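Long-range contacts in cytosine deaminase (Klebsiella pneumoniae, PDB 4R88), which probably catalyses the hydrolytic deamination of cytosine to uracil and ammonia at a metal centre, here iron(II), in a barrel of the amidohydrolase family: residues P271-H276 against Q307-D312; V303-D308 against R324-G329. One frame throughout, in Å; residues are numbered along the deposited sequence.

Following the chain from its N terminus, strand 266-269 of the barrel runs straight into the short helix 271-277, which forms one side of contact 1. About thirty residues on, strand 303-305 enters and passes into the loop 307-312, which closes contact 1 beside the metal and the bound 5-fluorocytosine. The same strand end opens contact 2, closed by helix 322-332 after a shorter loop of fifteen residues. Neither loop nests in the other: the second starts on the stretch where the first ends, and they share Gln307 and Asp308. Contact 1 ties helix to active-site loop, contact 2 strand to helix, and they meet where Pro271 CD lies 3.5 Å from Phe305 CD1.

Contact 1. Residues P271-H276 against Q307-D312. With FE2 (Fe (II) ion), chain T; 1LD (5-fluorocytosine), chain S.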
# COMPACT_ATOMS: atom_id res chain seq x y z
N PRO B 271 9.42 -0.84 -4.12
CA PRO B 271 9.15 -0.52 -2.71
C PRO B 271 8.40 -1.60 -1.93
O PRO B 271 8.74 -1.80 -0.76
CB PRO B 271 8.32 0.76 -2.78
CG PRO B 271 7.69 0.72 -4.17
CD PRO B 271 8.76 0.12 -5.03
N THR B 272 7.43 -2.28 -2.53
CA THR B 272 6.72 -3.34 -1.79
C THR B 272 7.65 -4.52 -1.51
O THR B 272 7.56 -5.16 -0.46
CB THR B 272 5.48 -3.85 -2.50
OG1 THR B 272 5.83 -4.29 -3.82
CG2 THR B 272 4.41 -2.75 -2.59
N GLU B 273 8.56 -4.79 -2.44
CA GLU B 273 9.49 -5.89 -2.27
C GLU B 273 10.51 -5.53 -1.20
O GLU B 273 10.78 -6.31 -0.30
CB GLU B 273 10.21 -6.23 -3.58
CG GLU B 273 11.04 -7.51 -3.52
CD GLU B 273 10.31 -8.68 -4.16
OE1 GLU B 273 9.09 -8.57 -4.40
OE2 GLU B 273 10.96 -9.71 -4.43
N SER B 274 11.08 -4.33 -1.31
CA SER B 274 12.15 -3.95 -0.38
C SER B 274 11.66 -3.69 1.04
O SER B 274 12.37 -4.00 2.00
CB SER B 274 12.94 -2.76 -0.92
OG SER B 274 13.66 -3.15 -2.08
N ILE B 275 10.45 -3.16 1.20
CA ILE B 275 9.93 -2.97 2.55
C ILE B 275 9.79 -4.34 3.24
O ILE B 275 10.01 -4.47 4.44
CB ILE B 275 8.59 -2.18 2.56
CG1 ILE B 275 8.37 -1.58 3.94
CG2 ILE B 275 7.43 -3.05 2.15
CD1 ILE B 275 9.32 -0.44 4.24
N HIS B 276 9.48 -5.36 2.44
CA HIS B 276 9.32 -6.73 2.92
C HIS B 276 10.66 -7.43 3.18
O HIS B 276 10.83 -8.08 4.22
CB HIS B 276 8.49 -7.52 1.90
CG HIS B 276 8.53 -9.00 2.10
ND1 HIS B 276 8.07 -9.62 3.24
CD2 HIS B 276 8.98 -10.00 1.29
CE1 HIS B 276 8.23 -10.93 3.14
NE2 HIS B 276 8.77 -11.18 1.95
N GLN B 307 7.03 -3.87 -9.62
CA GLN B 307 6.48 -4.87 -8.69
C GLN B 307 7.47 -5.93 -8.22
O GLN B 307 7.33 -6.49 -7.13
CB GLN B 307 5.27 -5.57 -9.32
CG GLN B 307 4.10 -4.64 -9.51
CD GLN B 307 3.08 -5.16 -10.50
OE1 GLN B 307 2.13 -5.84 -10.12
NE2 GLN B 307 3.27 -4.83 -11.78
N ASP B 308 8.45 -6.24 -9.08
CA ASP B 308 9.49 -7.25 -8.78
C ASP B 308 8.99 -8.71 -8.76
O ASP B 308 9.46 -9.55 -9.53
CB ASP B 308 10.24 -6.91 -7.48
CG ASP B 308 11.61 -7.57 -7.40
OD1 ASP B 308 12.33 -7.36 -6.40
OD2 ASP B 308 11.97 -8.30 -8.33
N SER B 309 8.05 -9.01 -7.87
CA SER B 309 7.61 -10.39 -7.66
C SER B 309 6.10 -10.51 -7.60
O SER B 309 5.43 -9.64 -7.05
CB SER B 309 8.16 -10.92 -6.33
OG SER B 309 9.58 -11.00 -6.32
N ILE B 310 5.57 -11.60 -8.12
CA ILE B 310 4.18 -11.96 -7.86
C ILE B 310 4.11 -13.41 -7.37
O ILE B 310 4.37 -14.34 -8.14
CB ILE B 310 3.30 -11.71 -9.12
CG1 ILE B 310 3.19 -10.20 -9.37
CG2 ILE B 310 1.93 -12.36 -8.96
CD1 ILE B 310 2.54 -9.82 -10.73
N GLN B 311 3.82 -13.58 -6.08
CA GLN B 311 3.62 -14.89 -5.46
C GLN B 311 4.79 -15.85 -5.72
O GLN B 311 4.61 -16.95 -6.25
CB GLN B 311 2.29 -15.51 -5.91
CG GLN B 311 1.08 -14.62 -5.57
CD GLN B 311 -0.20 -15.11 -6.20
OE1 GLN B 311 -0.59 -14.67 -7.28
NE2 GLN B 311 -0.88 -16.02 -5.52
N ASP B 312 5.99 -15.41 -5.33
CA ASP B 312 7.21 -16.14 -5.67
C ASP B 312 8.04 -16.40 -4.40
O ASP B 312 7.56 -16.10 -3.30
CB ASP B 312 7.92 -15.41 -6.84
CG ASP B 312 8.72 -14.20 -6.42
OD1 ASP B 312 9.27 -13.53 -7.34
OD2 ASP B 312 8.81 -13.91 -5.20
FE FE2 T . 14.52 -8.42 -8.70
N1 1LD S . 16.10 -12.34 -6.88
C6 1LD S . 14.76 -12.32 -6.89
C2 1LD S . 16.78 -11.37 -6.24
O2 1LD S . 18.15 -11.39 -6.25
N3 1LD S . 16.16 -10.36 -5.60
C4 1LD S . 14.81 -10.31 -5.58
N4 1LD S . 14.17 -9.24 -4.89
C5 1LD S . 14.07 -11.30 -6.23
F 1LD S . 12.73 -11.27 -6.24
O HOH W 1 6.45 -6.57 -4.58
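The carboxylate of Glu273 meets Ser309 and Asp308 beside the iron and the bound 5-fluorocytosine. Glu273 OE2 lies 2.7 Å from Ser309 OG, a hydrogen-bonding distance. That hydroxyl sits equally near Asp312 OD1; a short serine fits between the two acids because its single proton can be given to either and its small size lets both approach. Glu273 OE2 also accepts a hydrogen bond from the ligand's N4 at 3.3 Å, with a fairly straight N-H...O angle of 161°. Asp308 turns its two oxygens to different tasks: Asp308 OD2 binds the iron at 2.6 Å, whereas Asp308 OD1 comes within 3.0 Å of the ligand's N4. Asp308 OD1 is also 3.4 Å from Glu273 OE2, two acceptors facing each other, with the carboxylate planes turned 38° apart.

The reach of Glu273 comes from its torsions: CG stands anti to the backbone N (chi1 -171°), and a bend at chi2 swings the carboxylate across to Ser309. Further out, a water bridges the segments: it lies 2.7 Å from Gln307 O and can donate there, with a longer, weak contact to Glu273 OE1 competing for its protons, while Thr272 OG1 hydrogen-bonds to it from the helix. The NE2 of Gln307 is hydrogen-bonded to Glu54. His56, His58 and His209 complete the metal's protein ligands, and Glu212 and Gln151 also hydrogen-bond the 5-fluorocytosine. Histidines joined by an aspartate after the last barrel strand make up the mononuclear metal site characteristic of amidohydrolase TIM barrels.

Contact 2. Residues V303-D308 against R324-G329; sequences VCFAQD and RILDAG. With FE2 (Fe (II) ion), chain T; 1LD (5-fluorocytosine), chain S.
Phe305 and Ile325 join the last strand of the amidohydrolase TIM barrel to helix 322-332, which packs on its outer side. The short segments run at 122° to each other, their axes 9.3 Å apart at the closest, and no hydrogen bond crosses between them.

Gly329 CA lies over one face of the Phe305 ring, 4.0 Å from its centroid and 28° off the ring normal, a CH-pi contact. With no side chain, Gly329 can bring its CA this close to the ring face. Leu326 instead comes to the ring's edge, near its plane, with Leu326 CD1 3.9 Å from Phe305 CD2; placing CG anti to the backbone N (chi1 178°) brings the branched end to the phenyl group.

Aliphatic packing continues toward the C-terminal end of the strand. Ile325, branched at the beta carbon, spreads its methyls over neighbouring residues: Ile325 CG2 touches Phe305 CB at 3.7 Å and rests against the carbonyl oxygen of Ala306. Ala306 directs its small methyl the other way, onto strand 46-57, and its backbone pairs with Ser269 of the adjacent strand.

Arg324 and Asp327 form reciprocal salt bridges with Asp327 and Arg324 of the second subunit, so the helix also belongs to the dimer interface. Back at the strand end, the methylene stem of Gln307 crosses Ile325 at about a right angle, Gln307 CG lying 3.7 Å from Ile325 CD1.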
# COMPACT_ATOMS: atom_id res chain seq x y z
N VAL B 303 14.19 7.75 -12.33
CA VAL B 303 13.90 6.66 -11.41
C VAL B 303 12.44 6.24 -11.57
O VAL B 303 11.58 7.06 -11.92
CB VAL B 303 14.24 7.07 -9.92
CG1 VAL B 303 13.41 8.26 -9.48
CG2 VAL B 303 14.05 5.89 -8.95
N CYS B 304 12.15 4.96 -11.35
CA CYS B 304 10.77 4.48 -11.48
C CYS B 304 10.51 3.30 -10.56
O CYS B 304 11.44 2.77 -9.95
CB CYS B 304 10.47 4.09 -12.94
SG CYS B 304 11.59 2.85 -13.60
N PHE B 305 9.25 2.89 -10.45
CA PHE B 305 8.86 1.82 -9.54
C PHE B 305 8.49 0.56 -10.31
O PHE B 305 8.08 0.63 -11.47
CB PHE B 305 7.67 2.24 -8.67
CG PHE B 305 7.95 3.35 -7.69
CD1 PHE B 305 8.95 3.22 -6.73
CD2 PHE B 305 7.19 4.51 -7.70
CE1 PHE B 305 9.18 4.25 -5.80
CE2 PHE B 305 7.42 5.54 -6.79
CZ PHE B 305 8.42 5.41 -5.84
N ALA B 306 8.62 -0.59 -9.65
CA ALA B 306 8.31 -1.88 -10.25
C ALA B 306 7.76 -2.84 -9.19
O ALA B 306 7.99 -2.64 -8.01
CB ALA B 306 9.56 -2.47 -10.88
N GLN B 307 7.03 -3.87 -9.62
CA GLN B 307 6.48 -4.87 -8.69
C GLN B 307 7.47 -5.93 -8.22
O GLN B 307 7.33 -6.49 -7.13
CB GLN B 307 5.27 -5.57 -9.32
CG GLN B 307 4.10 -4.64 -9.51
CD GLN B 307 3.08 -5.16 -10.50
OE1 GLN B 307 2.13 -5.84 -10.12
NE2 GLN B 307 3.27 -4.83 -11.78
N ASP B 308 8.45 -6.24 -9.08
CA ASP B 308 9.49 -7.25 -8.78
C ASP B 308 8.99 -8.71 -8.76
O ASP B 308 9.46 -9.55 -9.53
CB ASP B 308 10.24 -6.91 -7.48
CG ASP B 308 11.61 -7.57 -7.40
OD1 ASP B 308 12.33 -7.36 -6.40
OD2 ASP B 308 11.97 -8.30 -8.33
N ARG B 324 -0.79 0.05 -7.00
CA ARG B 324 -0.60 -0.29 -5.59
C ARG B 324 0.87 -0.08 -5.22
O ARG B 324 1.20 0.41 -4.13
CB ARG B 324 -1.02 -1.75 -5.33
CG ARG B 324 -0.91 -2.18 -3.85
CD ARG B 324 -1.24 -3.66 -3.65
NE ARG B 324 -0.25 -4.54 -4.27
CZ ARG B 324 0.73 -5.17 -3.62
NH1 ARG B 324 0.87 -5.03 -2.31
NH2 ARG B 324 1.57 -5.94 -4.29
N ILE B 325 1.75 -0.45 -6.15
CA ILE B 325 3.18 -0.26 -5.95
C ILE B 325 3.53 1.23 -5.92
O ILE B 325 4.30 1.65 -5.07
CB ILE B 325 4.01 -1.03 -7.02
CG1 ILE B 325 4.34 -2.46 -6.53
CG2 ILE B 325 5.31 -0.31 -7.30
CD1 ILE B 325 3.15 -3.33 -6.21
N LEU B 326 2.94 2.03 -6.82
CA LEU B 326 3.12 3.49 -6.80
C LEU B 326 2.75 4.09 -5.45
O LEU B 326 3.51 4.87 -4.87
CB LEU B 326 2.28 4.16 -7.91
CG LEU B 326 2.33 5.70 -7.99
CD1 LEU B 326 3.75 6.23 -8.23
CD2 LEU B 326 1.38 6.21 -9.07
N ASP B 327 1.56 3.74 -4.97
CA ASP B 327 1.09 4.15 -3.66
C ASP B 327 2.12 3.83 -2.55
O ASP B 327 2.49 4.73 -1.79
CB ASP B 327 -0.25 3.50 -3.34
CG ASP B 327 -0.93 4.11 -2.11
OD1 ASP B 327 -1.38 3.34 -1.23
OD2 ASP B 327 -1.02 5.35 -2.02
N ALA B 328 2.56 2.58 -2.47
CA ALA B 328 3.58 2.19 -1.48
C ALA B 328 4.86 3.02 -1.60
O ALA B 328 5.40 3.49 -0.60
CB ALA B 328 3.91 0.70 -1.59
N GLY B 329 5.34 3.20 -2.83
CA GLY B 329 6.55 3.97 -3.07
C GLY B 329 6.46 5.43 -2.64
O GLY B 329 7.39 5.95 -2.03
FE FE2 T . 14.52 -8.42 -8.70
N1 1LD S . 16.10 -12.34 -6.88
C6 1LD S . 14.76 -12.32 -6.89
C2 1LD S . 16.78 -11.37 -6.24
O2 1LD S . 18.15 -11.39 -6.25
N3 1LD S . 16.16 -10.36 -5.60
C4 1LD S . 14.81 -10.31 -5.58
N4 1LD S . 14.17 -9.24 -4.89
C5 1LD S . 14.07 -11.30 -6.23
F 1LD S . 12.73 -11.27 -6.24